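Local coordinates for protein GH5 (Bacteroidetes bacterium AC2a, PDB 4YHE) that probably hydrolyses the beta-glucosidic bonds of cellulose, as a family 5 glycoside hydrolase built on a beta/alpha barrel, at residues L87-H92 / G154-F159; F107-T112 / E164-D169; Y313-C318 / V361-D366. All blocks are in the same frame, centred on the assembly; numbering follows the deposited sequence.

Contact 1: L87-H92 / G154-F159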
ATOM      1  N   LEU A  87      -7.826 -13.291  -9.944  1.00 18.75           N
ATOM      2  CA  LEU A  87      -6.478 -12.717  -9.734  1.00 18.16           C
ATOM      3  C   LEU A  87      -5.837 -13.192  -8.425  1.00 17.67           C
ATOM      4  O   LEU A  87      -4.654 -13.581  -8.396  1.00 16.37           O
ATOM      5  CB  LEU A  87      -6.574 -11.195  -9.727  1.00 18.59           C
ATOM      6  CG  LEU A  87      -6.938 -10.571 -11.075  1.00 18.78           C
ATOM      7  CD1 LEU A  87      -7.353  -9.136 -10.855  1.00 18.80           C
ATOM      8  CD2 LEU A  87      -5.761 -10.682 -12.026  1.00 19.03           C
ATOM      9  N   VAL A  88      -6.638 -13.156  -7.361  1.00 17.80           N
ATOM     10  CA  VAL A  88      -6.231 -13.616  -6.043  1.00 19.23           C
ATOM     11  C   VAL A  88      -5.702 -15.046  -6.143  1.00 19.12           C
ATOM     12  O   VAL A  88      -4.650 -15.389  -5.602  1.00 17.90           O
ATOM     13  CB  VAL A  88      -7.441 -13.522  -5.077  1.00 20.33           C
ATOM     14  CG1 VAL A  88      -7.286 -14.380  -3.847  1.00 21.27           C
ATOM     15  CG2 VAL A  88      -7.667 -12.083  -4.663  1.00 21.14           C
ATOM     16  N   HIS A  89      -6.432 -15.885  -6.870  1.00 19.31           N
ATOM     17  CA  HIS A  89      -6.039 -17.301  -6.968  1.00 19.93           C
ATOM     18  C   HIS A  89      -4.896 -17.579  -7.922  1.00 20.85           C
ATOM     19  O   HIS A  89      -4.122 -18.520  -7.688  1.00 21.85           O
ATOM     20  CB  HIS A  89      -7.295 -18.167  -7.179  1.00 20.31           C
ATOM     21  CG  HIS A  89      -8.126 -18.283  -5.943  1.00 21.13           C
ATOM     22  ND1 HIS A  89      -9.239 -17.499  -5.705  1.00 21.41           N
ATOM     23  CD2 HIS A  89      -7.953 -19.039  -4.827  1.00 22.17           C
ATOM     24  CE1 HIS A  89      -9.735 -17.803  -4.520  1.00 21.89           C
ATOM     25  NE2 HIS A  89      -8.971 -18.729  -3.968  1.00 21.68           N
ATOM     26  N   MET A  90      -4.695 -16.733  -8.947  1.00 20.00           N
ATOM     27  CA  MET A  90      -3.443 -16.786  -9.727  1.00 20.73           C
ATOM     28  C   MET A  90      -2.230 -16.475  -8.848  1.00 20.96           C
ATOM     29  O   MET A  90      -1.198 -17.163  -8.899  1.00 17.88           O
ATOM     30  CB  MET A  90      -3.454 -15.799 -10.899  1.00 20.98           C
ATOM     31  CG  MET A  90      -4.512 -16.031 -11.967  1.00 22.78           C
ATOM     32  SD  MET A  90      -4.479 -14.688 -13.172  1.00 24.47           S
ATOM     33  CE  MET A  90      -5.724 -15.188 -14.362  1.00 24.97           C
ATOM     34  N   ALA A  91      -2.354 -15.407  -8.053  1.00 20.10           N
ATOM     35  CA  ALA A  91      -1.314 -15.024  -7.106  1.00 19.54           C
ATOM     36  C   ALA A  91      -0.981 -16.171  -6.129  1.00 19.48           C
ATOM     37  O   ALA A  91       0.197 -16.454  -5.876  1.00 19.46           O
ATOM     38  CB  ALA A  91      -1.756 -13.792  -6.329  1.00 19.22           C
ATOM     39  N   HIS A  92      -2.023 -16.816  -5.604  1.00 20.08           N
ATOM     40  CA  HIS A  92      -1.876 -17.933  -4.666  1.00 22.74           C
ATOM     41  C   HIS A  92      -1.188 -19.094  -5.344  1.00 23.34           C
ATOM     42  O   HIS A  92      -0.290 -19.733  -4.772  1.00 21.53           O
ATOM     43  CB  HIS A  92      -3.237 -18.374  -4.131  1.00 24.89           C
ATOM     44  CG  HIS A  92      -3.175 -19.488  -3.127  1.00 26.72           C
ATOM     45  ND1 HIS A  92      -2.300 -19.492  -2.058  1.00 25.58           N
ATOM     46  CD2 HIS A  92      -3.913 -20.625  -3.015  1.00 27.43           C
ATOM     47  CE1 HIS A  92      -2.480 -20.597  -1.351  1.00 27.03           C
ATOM     48  NE2 HIS A  92      -3.460 -21.294  -1.905  1.00 26.56           N
ATOM     49  N   GLY A 154      -7.464 -19.004   3.250  1.00 23.41           N
ATOM     50  CA  GLY A 154      -6.788 -18.860   4.526  1.00 25.53           C
ATOM     51  C   GLY A 154      -5.925 -17.624   4.658  1.00 26.14           C
ATOM     52  O   GLY A 154      -6.193 -16.585   4.011  1.00 27.27           O
ATOM     53  N   GLU A 155      -4.902 -17.716   5.505  1.00 26.62           N
ATOM     54  CA  GLU A 155      -4.235 -16.486   5.981  1.00 26.00           C
ATOM     55  C   GLU A 155      -3.188 -15.923   5.016  1.00 23.44           C
ATOM     56  O   GLU A 155      -2.596 -14.891   5.300  1.00 20.46           O
ATOM     57  CB  GLU A 155      -3.706 -16.626   7.416  1.00 27.56           C
ATOM     58  CG  GLU A 155      -2.436 -17.423   7.573  1.00 29.85           C
ATOM     59  CD  GLU A 155      -1.937 -17.445   9.022  1.00 30.13           C
ATOM     60  OE1 GLU A 155      -2.750 -17.427   9.996  1.00 30.06           O
ATOM     61  OE2 GLU A 155      -0.711 -17.500   9.165  1.00 31.02           O
ATOM     62  N   TRP A 156      -2.938 -16.631   3.905  1.00 22.43           N
ATOM     63  CA  TRP A 156      -2.192 -16.081   2.782  1.00 21.54           C
ATOM     64  C   TRP A 156      -2.955 -14.915   2.120  1.00 19.23           C
ATOM     65  O   TRP A 156      -2.331 -14.134   1.431  1.00 18.12           O
ATOM     66  CB  TRP A 156      -1.838 -17.143   1.717  1.00 23.70           C
ATOM     67  CG  TRP A 156      -3.021 -17.878   1.200  1.00 25.11           C
ATOM     68  CD1 TRP A 156      -3.517 -19.074   1.660  1.00 27.24           C
ATOM     69  CD2 TRP A 156      -3.892 -17.464   0.137  1.00 27.45           C
ATOM     70  NE1 TRP A 156      -4.645 -19.416   0.955  1.00 26.21           N
ATOM     71  CE2 TRP A 156      -4.893 -18.457   0.007  1.00 25.83           C
ATOM     72  CE3 TRP A 156      -3.918 -16.351  -0.724  1.00 27.49           C
ATOM     73  CZ2 TRP A 156      -5.904 -18.377  -0.946  1.00 24.99           C
ATOM     74  CZ3 TRP A 156      -4.929 -16.275  -1.674  1.00 27.19           C
ATOM     75  CH2 TRP A 156      -5.910 -17.276  -1.775  1.00 25.10           C
ATOM     76  N   LEU A 157      -4.258 -14.802   2.348  1.00 18.57           N
ATOM     77  CA  LEU A 157      -5.084 -13.698   1.811  1.00 18.39           C
ATOM     78  C   LEU A 157      -5.374 -12.677   2.927  1.00 18.40           C
ATOM     79  O   LEU A 157      -6.004 -13.009   3.926  1.00 20.22           O
ATOM     80  CB  LEU A 157      -6.393 -14.225   1.225  1.00 18.16           C
ATOM     81  CG  LEU A 157      -7.396 -13.188   0.683  1.00 18.89           C
ATOM     82  CD1 LEU A 157      -6.740 -12.357  -0.410  1.00 18.70           C
ATOM     83  CD2 LEU A 157      -8.660 -13.834   0.168  1.00 19.35           C
ATOM     84  N   VAL A 158      -4.893 -11.444   2.728  1.00 18.35           N
ATOM     85  CA  VAL A 158      -5.032 -10.328   3.668  1.00 16.46           C
ATOM     86  C   VAL A 158      -6.049  -9.335   3.117  1.00 15.89           C
ATOM     87  O   VAL A 158      -6.050  -9.053   1.917  1.00 15.50           O
ATOM     88  CB  VAL A 158      -3.685  -9.585   3.832  1.00 17.28           C
ATOM     89  CG1 VAL A 158      -3.816  -8.356   4.734  1.00 17.57           C
ATOM     90  CG2 VAL A 158      -2.569 -10.498   4.340  1.00 17.41           C
ATOM     91  N   PHE A 159      -6.936  -8.849   3.968  1.00 15.52           N
ATOM     92  CA  PHE A 159      -7.839  -7.777   3.592  1.00 16.71           C
ATOM     93  C   PHE A 159      -7.295  -6.465   4.167  1.00 16.75           C
ATOM     94  O   PHE A 159      -6.995  -6.393   5.367  1.00 17.75           O
ATOM     95  CB  PHE A 159      -9.245  -7.974   4.154  1.00 17.99           C
ATOM     96  CG  PHE A 159     -10.009  -9.136   3.579  1.00 18.78           C
ATOM     97  CD1 PHE A 159      -9.586  -9.810   2.455  1.00 18.91           C
ATOM     98  CD2 PHE A 159     -11.194  -9.529   4.175  1.00 19.77           C
ATOM     99  CE1 PHE A 159     -10.317 -10.871   1.958  1.00 19.52           C
ATOM    100  CE2 PHE A 159     -11.945 -10.587   3.683  1.00 20.43           C
ATOM    101  CZ  PHE A 159     -11.502 -11.260   2.569  1.00 21.40           C
TER
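Trp156 and His92 lie flat on each other. The imidazole forms an offset stack on the five-membered ring of the indole, centroids 3.7 Å apart and planes only 8° from parallel; the closest pair is His92 CE1 and Trp156 NE1, at 3.4 Å. With CG anti to the backbone N (chi1 -178°), His92 swings its ring out from the helix over the indole face, while its CB makes a CH-pi contact 3.8 Å from the centroid of the Trp156 six-membered ring. A broad indole suits this place because one face can take both imidazole and methylene; its other face rests on CB of Leu157. One turn earlier, Val88 presents CG1 to the indole edge, 3.7 Å from Trp156 CZ3, and the same methyl touches Leu157 CD1 at 4.0 Å. A compact branched residue fits this angle between edge and leucine. His89 completes the aromatic cluster: the indole edge is turned toward its face, planes at 73°, in an offset edge-to-face pair. Its two ring nitrogens are fixed by hydrogen bonds, NE2 to Asp153 OD1 and ND1 to Asp85 O. The contact joins the C-terminal part of helix 78-93 to the turn that leads into barrel strand 157-160. Strand 97-101, beside 157-160 in the barrel, is touched from both segments: Val88 packs on Ile100 and Leu157 on Val98, to which Trp156 is also joined by a backbone hydrogen bond.

Contact 2: F107-T112 / E164-D169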
ATOM      1  N   PHE A 107     -10.784   7.860  -2.905  1.00 17.72           N
ATOM      2  CA  PHE A 107      -9.909   8.921  -3.364  1.00 18.39           C
ATOM      3  C   PHE A 107     -10.504  10.278  -2.960  1.00 19.75           C
ATOM      4  O   PHE A 107     -11.626  10.572  -3.329  1.00 19.90           O
ATOM      5  CB  PHE A 107      -9.767   8.829  -4.875  1.00 19.03           C
ATOM      6  CG  PHE A 107      -8.842   9.839  -5.462  1.00 19.41           C
ATOM      7  CD1 PHE A 107      -7.476   9.663  -5.383  1.00 21.52           C
ATOM      8  CD2 PHE A 107      -9.336  10.991  -6.068  1.00 21.12           C
ATOM      9  CE1 PHE A 107      -6.600  10.608  -5.917  1.00 22.31           C
ATOM     10  CE2 PHE A 107      -8.471  11.937  -6.587  1.00 21.21           C
ATOM     11  CZ  PHE A 107      -7.101  11.741  -6.529  1.00 23.91           C
ATOM     12  N   GLY A 108      -9.766  11.078  -2.191  1.00 20.92           N
ATOM     13  CA  GLY A 108     -10.323  12.300  -1.582  1.00 21.50           C
ATOM     14  C   GLY A 108      -9.836  13.642  -2.106  1.00 23.49           C
ATOM     15  O   GLY A 108     -10.199  14.691  -1.544  1.00 24.42           O
ATOM     16  N   ALA A 109      -9.049  13.622  -3.174  1.00 23.28           N
ATOM     17  CA  ALA A 109      -8.522  14.837  -3.809  1.00 26.01           C
ATOM     18  C   ALA A 109      -9.440  15.281  -4.942  1.00 27.76           C
ATOM     19  O   ALA A 109     -10.342  14.557  -5.337  1.00 28.26           O
ATOM     20  CB  ALA A 109      -7.124  14.586  -4.347  1.00 26.83           C
ATOM     21  N   ALA A 110      -9.192  16.472  -5.469  1.00 32.50           N
ATOM     22  CA  ALA A 110     -10.115  17.081  -6.436  1.00 32.92           C
ATOM     23  C   ALA A 110      -9.849  16.572  -7.837  1.00 32.15           C
ATOM     24  O   ALA A 110     -10.743  16.578  -8.678  1.00 32.91           O
ATOM     25  CB  ALA A 110     -10.016  18.595  -6.388  1.00 34.01           C
ATOM     26  N   ASP A 111      -8.632  16.093  -8.068  1.00 32.70           N
ATOM     27  CA  ASP A 111      -8.189  15.731  -9.382  1.00 34.86           C
ATOM     28  C   ASP A 111      -8.480  14.260  -9.657  1.00 31.88           C
ATOM     29  O   ASP A 111      -7.598  13.416  -9.573  1.00 33.16           O
ATOM     30  CB  ASP A 111      -6.692  16.040  -9.523  1.00 42.01           C
ATOM     31  CG  ASP A 111      -6.226  16.039 -10.969  1.00 49.48           C
ATOM     32  OD1 ASP A 111      -7.087  16.098 -11.887  1.00 54.18           O
ATOM     33  OD2 ASP A 111      -4.992  15.979 -11.190  1.00 55.97           O
ATOM     34  N   THR A 112      -9.728  13.978 -10.010  1.00 29.60           N
ATOM     35  CA  THR A 112     -10.203  12.629 -10.298  1.00 27.02           C
ATOM     36  C   THR A 112     -10.949  12.636 -11.642  1.00 28.31           C
ATOM     37  O   THR A 112     -11.695  13.586 -11.943  1.00 26.08           O
ATOM     38  CB  THR A 112     -11.139  12.098  -9.180  1.00 26.14           C
ATOM     39  OG1 THR A 112     -11.864  10.955  -9.654  1.00 24.42           O
ATOM     40  CG2 THR A 112     -12.141  13.154  -8.718  1.00 26.81           C
ATOM     41  N   GLU A 164      -6.349   5.454   1.003  1.00 17.13           N
ATOM     42  CA  GLU A 164      -5.775   6.709   1.456  1.00 16.93           C
ATOM     43  C   GLU A 164      -6.929   7.651   1.739  1.00 17.70           C
ATOM     44  O   GLU A 164      -7.452   8.282   0.826  1.00 17.82           O
ATOM     45  CB  GLU A 164      -4.841   7.289   0.399  1.00 17.46           C
ATOM     46  CG  GLU A 164      -3.536   6.493   0.216  1.00 18.15           C
ATOM     47  CD  GLU A 164      -2.557   7.177  -0.720  1.00 19.85           C
ATOM     48  OE1 GLU A 164      -2.993   8.080  -1.478  1.00 18.65           O
ATOM     49  OE2 GLU A 164      -1.356   6.801  -0.716  1.00 20.60           O
ATOM     50  N   ILE A 165      -7.328   7.734   2.992  1.00 17.50           N
ATOM     51  CA  ILE A 165      -8.537   8.500   3.336  1.00 19.05           C
ATOM     52  C   ILE A 165      -8.100   9.882   3.795  1.00 18.72           C
ATOM     53  O   ILE A 165      -7.154  10.027   4.593  1.00 17.47           O
ATOM     54  CB  ILE A 165      -9.367   7.734   4.390  1.00 19.31           C
ATOM     55  CG1 ILE A 165      -9.809   6.378   3.826  1.00 20.98           C
ATOM     56  CG2 ILE A 165     -10.546   8.561   4.890  1.00 20.34           C
ATOM     57  CD1 ILE A 165     -10.638   6.462   2.559  1.00 20.94           C
ATOM     58  N   GLN A 166      -8.751  10.906   3.260  1.00 18.93           N
ATOM     59  CA  GLN A 166      -8.314  12.284   3.466  1.00 19.22           C
ATOM     60  C   GLN A 166      -9.371  13.264   3.005  1.00 20.54           C
ATOM     61  O   GLN A 166     -10.409  12.865   2.493  1.00 20.55           O
ATOM     62  CB  GLN A 166      -7.055  12.572   2.677  1.00 20.55           C
ATOM     63  CG  GLN A 166      -7.198  12.363   1.181  1.00 21.93           C
ATOM     64  CD  GLN A 166      -6.202  13.173   0.392  1.00 23.91           C
ATOM     65  OE1 GLN A 166      -5.964  14.349   0.691  1.00 27.47           O
ATOM     66  NE2 GLN A 166      -5.630  12.566  -0.644  1.00 24.88           N
ATOM     67  N   ASP A 167      -9.073  14.544   3.144  1.00 22.99           N
ATOM     68  CA  ASP A 167     -10.003  15.576   2.700  1.00 22.92           C
ATOM     69  C   ASP A 167      -9.532  16.318   1.436  1.00 24.92           C
ATOM     70  O   ASP A 167     -10.174  17.278   1.029  1.00 25.91           O
ATOM     71  CB  ASP A 167     -10.292  16.549   3.851  1.00 22.67           C
ATOM     72  CG  ASP A 167      -9.112  17.403   4.229  1.00 23.47           C
ATOM     73  OD1 ASP A 167      -8.058  17.334   3.560  1.00 20.99           O
ATOM     74  OD2 ASP A 167      -9.254  18.159   5.235  1.00 27.13           O
ATOM     75  N   GLY A 168      -8.415  15.905   0.848  1.00 26.99           N
ATOM     76  CA  GLY A 168      -7.869  16.527  -0.379  1.00 26.82           C
ATOM     77  C   GLY A 168      -6.572  17.298  -0.206  1.00 29.31           C
ATOM     78  O   GLY A 168      -5.871  17.588  -1.196  1.00 29.05           O
ATOM     79  N   ASP A 169      -6.237  17.625   1.044  1.00 25.58           N
ATOM     80  CA  ASP A 169      -5.034  18.360   1.357  1.00 26.62           C
ATOM     81  C   ASP A 169      -3.913  17.480   1.912  1.00 25.99           C
ATOM     82  O   ASP A 169      -2.956  17.995   2.484  1.00 23.58           O
ATOM     83  CB  ASP A 169      -5.370  19.494   2.335  1.00 29.86           C
ATOM     84  CG  ASP A 169      -6.159  20.609   1.667  1.00 32.30           C
ATOM     85  OD1 ASP A 169      -5.897  20.876   0.486  1.00 34.94           O
ATOM     86  OD2 ASP A 169      -7.033  21.224   2.312  1.00 37.45           O
TER
HETATM   87  O   HOH W   1      -6.993   9.894  -1.502  1.00 16.91           O
HETATM   88  O   HOH W   2     -12.256  14.483   0.273  1.00 24.03           O
HETATM   89  O   HOH W   3      -7.519  18.219  -3.634  1.00 36.28           O
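Gly108 and Gly168 bring two loop backbones together, with Gly108 O 3.2 Å from Gly168 CA and Ala109 CA 3.9 Å from Gly168 CA. Both glycines suit the closeness: a CB on Gly108 would run into Gln166 O, and one on Gly168, whose phi is positive (111°), would collide with the carbonyl oxygen of the residue before it and press toward Gly108 O. The methyl of Ala109 adds little bulk and stands off to one side, near the Gln166 amide. No direct hydrogen bond crosses the gap; three waters do the work. One accepts from Gly108 N and from Gln166 NE2, 3.1 Å from each, and donates to Glu164 O. A second donates to Gly108 O at 2.8 Å and, weakly, to Gln166 O. The third accepts from Ala110 N and donates to Gly168 O, 3.0 Å away. Further out, Gln166 helps to order the site: its side chain, turned with chi1 59° and extended beyond CG, brings NE2 to the first water while OE1 accepts from Trp170 N and weakly from Gly168 N. Asp167 OD1 accepts from Asp169 N in an Asx turn, and its OD2 is bonded to Gln182 NE2. The chemistry is thus that of main-chain amides and carbonyls joined through solvent: close backbone packing with no apolar side-chain pair across it, linking two loops at the C-terminal mouth of the barrel, where TIM-barrel enzymes carry their active sites.

Contact 3: Y313-C318 / V361-D366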
ATOM      1  N   TYR A 313      18.705   4.517  -2.862  1.00 16.29           N
ATOM      2  CA  TYR A 313      17.517   4.726  -2.043  1.00 15.33           C
ATOM      3  C   TYR A 313      16.803   3.426  -1.680  1.00 14.59           C
ATOM      4  O   TYR A 313      16.514   3.196  -0.514  1.00 14.84           O
ATOM      5  CB  TYR A 313      16.627   5.707  -2.788  1.00 16.28           C
ATOM      6  CG  TYR A 313      15.267   5.989  -2.226  1.00 16.66           C
ATOM      7  CD1 TYR A 313      15.081   6.953  -1.227  1.00 17.94           C
ATOM      8  CD2 TYR A 313      14.149   5.384  -2.753  1.00 15.81           C
ATOM      9  CE1 TYR A 313      13.809   7.285  -0.774  1.00 16.69           C
ATOM     10  CE2 TYR A 313      12.876   5.706  -2.302  1.00 16.02           C
ATOM     11  CZ  TYR A 313      12.710   6.647  -1.311  1.00 15.95           C
ATOM     12  OH  TYR A 313      11.451   6.963  -0.883  1.00 14.95           O
ATOM     13  N   PHE A 314      16.575   2.536  -2.655  1.00 14.99           N
ATOM     14  CA  PHE A 314      15.932   1.294  -2.401  1.00 14.68           C
ATOM     15  C   PHE A 314      16.782   0.418  -1.455  1.00 14.22           C
ATOM     16  O   PHE A 314      16.278  -0.132  -0.509  1.00 12.75           O
ATOM     17  CB  PHE A 314      15.655   0.538  -3.718  1.00 15.45           C
ATOM     18  CG  PHE A 314      14.589   1.181  -4.627  1.00 14.40           C
ATOM     19  CD1 PHE A 314      13.551   1.927  -4.123  1.00 16.06           C
ATOM     20  CD2 PHE A 314      14.650   0.994  -5.984  1.00 15.32           C
ATOM     21  CE1 PHE A 314      12.596   2.488  -4.966  1.00 16.02           C
ATOM     22  CE2 PHE A 314      13.696   1.513  -6.831  1.00 16.08           C
ATOM     23  CZ  PHE A 314      12.663   2.266  -6.319  1.00 15.70           C
ATOM     24  N   ARG A 315      18.071   0.278  -1.728  1.00 14.82           N
ATOM     25  CA  ARG A 315      18.873  -0.551  -0.852  1.00 16.03           C
ATOM     26  C   ARG A 315      18.807  -0.061   0.574  1.00 16.00           C
ATOM     27  O   ARG A 315      18.558  -0.825   1.494  1.00 17.03           O
ATOM     28  CB  ARG A 315      20.319  -0.579  -1.301  1.00 16.83           C
ATOM     29  CG  ARG A 315      20.557  -1.299  -2.593  1.00 18.67           C
ATOM     30  CD  ARG A 315      22.049  -1.659  -2.715  1.00 20.76           C
ATOM     31  NE  ARG A 315      22.920  -0.467  -2.739  1.00 22.90           N
ATOM     32  CZ  ARG A 315      23.092   0.331  -3.789  1.00 23.11           C
ATOM     33  NH1 ARG A 315      22.464   0.087  -4.936  1.00 24.80           N
ATOM     34  NH2 ARG A 315      23.906   1.378  -3.694  1.00 23.30           N
ATOM     35  N   TYR A 316      19.009   1.227   0.755  1.00 17.96           N
ATOM     36  CA  TYR A 316      19.057   1.800   2.104  1.00 17.87           C
ATOM     37  C   TYR A 316      17.717   1.661   2.846  1.00 17.71           C
ATOM     38  O   TYR A 316      17.664   1.137   3.959  1.00 15.70           O
ATOM     39  CB  TYR A 316      19.484   3.258   2.033  1.00 18.22           C
ATOM     40  CG  TYR A 316      19.875   3.842   3.366  1.00 18.80           C
ATOM     41  CD1 TYR A 316      21.194   3.739   3.833  1.00 18.45           C
ATOM     42  CD2 TYR A 316      18.945   4.480   4.182  1.00 19.33           C
ATOM     43  CE1 TYR A 316      21.546   4.210   5.076  1.00 18.06           C
ATOM     44  CE2 TYR A 316      19.306   4.987   5.433  1.00 19.23           C
ATOM     45  CZ  TYR A 316      20.620   4.862   5.861  1.00 19.09           C
ATOM     46  OH  TYR A 316      21.019   5.371   7.072  1.00 20.10           O
ATOM     47  N   ILE A 317      16.621   2.160   2.256  1.00 17.12           N
ATOM     48  CA  ILE A 317      15.357   2.134   2.980  1.00 16.12           C
ATOM     49  C   ILE A 317      14.815   0.716   3.229  1.00 16.49           C
ATOM     50  O   ILE A 317      14.249   0.448   4.287  1.00 16.97           O
ATOM     51  CB  ILE A 317      14.273   3.038   2.332  1.00 16.44           C
ATOM     52  CG1 ILE A 317      13.714   2.442   1.051  1.00 17.05           C
ATOM     53  CG2 ILE A 317      14.824   4.456   2.133  1.00 17.53           C
ATOM     54  CD1 ILE A 317      12.640   3.319   0.407  1.00 16.77           C
ATOM     55  N   CYS A 318      15.009  -0.183   2.271  1.00 16.62           N
ATOM     56  CA  CYS A 318      14.542  -1.544   2.403  1.00 16.54           C
ATOM     57  C   CYS A 318      15.362  -2.300   3.481  1.00 16.33           C
ATOM     58  O   CYS A 318      14.835  -3.163   4.156  1.00 14.61           O
ATOM     59  CB  CYS A 318      14.578  -2.251   1.063  1.00 15.87           C
ATOM     60  SG  CYS A 318      13.353  -1.536  -0.131  1.00 15.96           S
ATOM     61  N   VAL A 361      14.353  -3.852  -8.981  1.00 15.15           N
ATOM     62  CA  VAL A 361      13.681  -4.910  -8.278  1.00 15.69           C
ATOM     63  C   VAL A 361      14.727  -5.669  -7.422  1.00 15.79           C
ATOM     64  O   VAL A 361      14.489  -5.948  -6.262  1.00 14.59           O
ATOM     65  CB  VAL A 361      12.941  -5.823  -9.298  1.00 16.10           C
ATOM     66  CG1 VAL A 361      12.607  -7.171  -8.750  1.00 16.75           C
ATOM     67  CG2 VAL A 361      11.660  -5.140  -9.759  1.00 16.19           C
ATOM     68  N   ARG A 362      15.889  -5.910  -8.010  1.00 17.34           N
ATOM     69  CA  ARG A 362      16.997  -6.554  -7.298  1.00 17.85           C
ATOM     70  C   ARG A 362      17.491  -5.697  -6.119  1.00 18.32           C
ATOM     71  O   ARG A 362      17.716  -6.238  -5.030  1.00 18.61           O
ATOM     72  CB  ARG A 362      18.127  -6.858  -8.274  1.00 18.81           C
ATOM     73  CG  ARG A 362      17.811  -7.920  -9.324  1.00 19.03           C
ATOM     74  CD  ARG A 362      18.244  -9.337  -8.893  1.00 19.88           C
ATOM     75  NE  ARG A 362      17.607  -9.756  -7.659  1.00 19.75           N
ATOM     76  CZ  ARG A 362      16.361 -10.200  -7.527  1.00 18.55           C
ATOM     77  NH1 ARG A 362      15.561 -10.339  -8.569  1.00 19.79           N
ATOM     78  NH2 ARG A 362      15.890 -10.502  -6.334  1.00 19.91           N
ATOM     79  N   ALA A 363      17.640  -4.379  -6.319  1.00 18.32           N
ATOM     80  CA  ALA A 363      18.051  -3.490  -5.241  1.00 16.52           C
ATOM     81  C   ALA A 363      17.152  -3.636  -4.018  1.00 17.70           C
ATOM     82  O   ALA A 363      17.627  -3.837  -2.881  1.00 16.15           O
ATOM     83  CB  ALA A 363      18.129  -2.062  -5.709  1.00 16.98           C
ATOM     84  N   MET A 364      15.829  -3.582  -4.230  1.00 16.59           N
ATOM     85  CA  MET A 364      14.912  -3.604  -3.126  1.00 16.24           C
ATOM     86  C   MET A 364      14.828  -4.991  -2.458  1.00 17.33           C
ATOM     87  O   MET A 364      14.994  -5.110  -1.230  1.00 17.04           O
ATOM     88  CB  MET A 364      13.533  -3.037  -3.572  1.00 18.07           C
ATOM     89  CG  MET A 364      12.866  -3.723  -4.735  1.00 20.36           C
ATOM     90  SD  MET A 364      11.307  -2.859  -5.204  1.00 22.76           S
ATOM     91  CE  MET A 364      11.879  -1.339  -5.834  1.00 22.93           C
ATOM     92  N   ILE A 365      14.646  -6.047  -3.254  1.00 16.16           N
ATOM     93  CA  ILE A 365      14.426  -7.362  -2.697  1.00 16.27           C
ATOM     94  C   ILE A 365      15.734  -7.827  -2.042  1.00 16.32           C
ATOM     95  O   ILE A 365      15.717  -8.253  -0.924  1.00 17.25           O
ATOM     96  CB  ILE A 365      13.988  -8.359  -3.770  1.00 15.53           C
ATOM     97  CG1 ILE A 365      12.594  -7.979  -4.275  1.00 16.98           C
ATOM     98  CG2 ILE A 365      13.989  -9.799  -3.269  1.00 15.54           C
ATOM     99  CD1 ILE A 365      12.168  -8.780  -5.477  1.00 16.89           C
ATOM    100  N   ASP A 366      16.845  -7.699  -2.736  1.00 17.47           N
ATOM    101  CA  ASP A 366      18.092  -8.313  -2.220  1.00 18.30           C
ATOM    102  C   ASP A 366      18.597  -7.587  -0.957  1.00 19.62           C
ATOM    103  O   ASP A 366      19.194  -8.211  -0.081  1.00 18.81           O
ATOM    104  CB  ASP A 366      19.155  -8.335  -3.279  1.00 17.98           C
ATOM    105  CG  ASP A 366      18.811  -9.249  -4.422  1.00 17.62           C
ATOM    106  OD1 ASP A 366      17.928 -10.089  -4.280  1.00 18.56           O
ATOM    107  OD2 ASP A 366      19.449  -9.144  -5.466  1.00 19.45           O
TER
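Helices 313-318 and 361-366 run almost parallel, their short axes inclined by 15° and 7.7 Å apart at closest approach. So near an approach brings the CA atoms of Phe314 and Met364 to 5.1 Å, and small groups must fill the seam. Ala363 does so on one flank: its CB lies 4.1 Å from Phe314 CB and 4.0 Å from Arg315 CG, the methylene by which the arginine meets this seam. Cys318 serves the other flank, its SG 3.8 Å from Met364 CB. The main side-chain contact is between Phe314 and Met364, which extend side by side in the same direction. Met364 starts with CG flanked by both backbone neighbours of CA (chi1 57°), and a bend at chi3 then carries CE over the middle of the Phe314 ring, 3.5 Å from the centroid and 12° off the normal, a CH-pi contact. Met364 SD stands farther off above the same face, 5.2 Å from the Phe314 ring centroid, a Met-aromatic contact. A flat ring gives the methyl a face, and an unbranched, flexible methionine can curl to reach it. Were Phe314 replaced by an alanine, the Met364 methyl would probably lose the face it rests on, leaving a gap and the end of the thioether freer to turn. A hydrogen bond from Ser367 OG to Arg315 O also ties the two helices, and Arg362 grips the carboxylate of Asp366 within its own helix. The interface itself is therefore held mainly by dispersion and shape, with sulfur, methyl and ring meeting in a buried seam beside Phe296 of strand 291-296.

All three contacts belong to one eight-stranded parallel barrel and its surrounding helices. Contacts 1 and 2 alternate along the chain, and both involve the neighbouring strands 97-101 and 157-160: contact 1 joins the helix before the first to the turn and start of the second, contact 2 the loops after both. Their centres are 28 Å apart, on opposite sides of the chain's centre. Contact 3 comes later and joins the helices that follow strands 291-296 and 327-332, its centre 25 Å from contact 1 and 29 Å from contact 2. None touches another, their nearest atoms being about 12 to 14 Å apart; contacts 1 and 3 involve outer helices, contact 2 the loops at the C-terminal end of the strands.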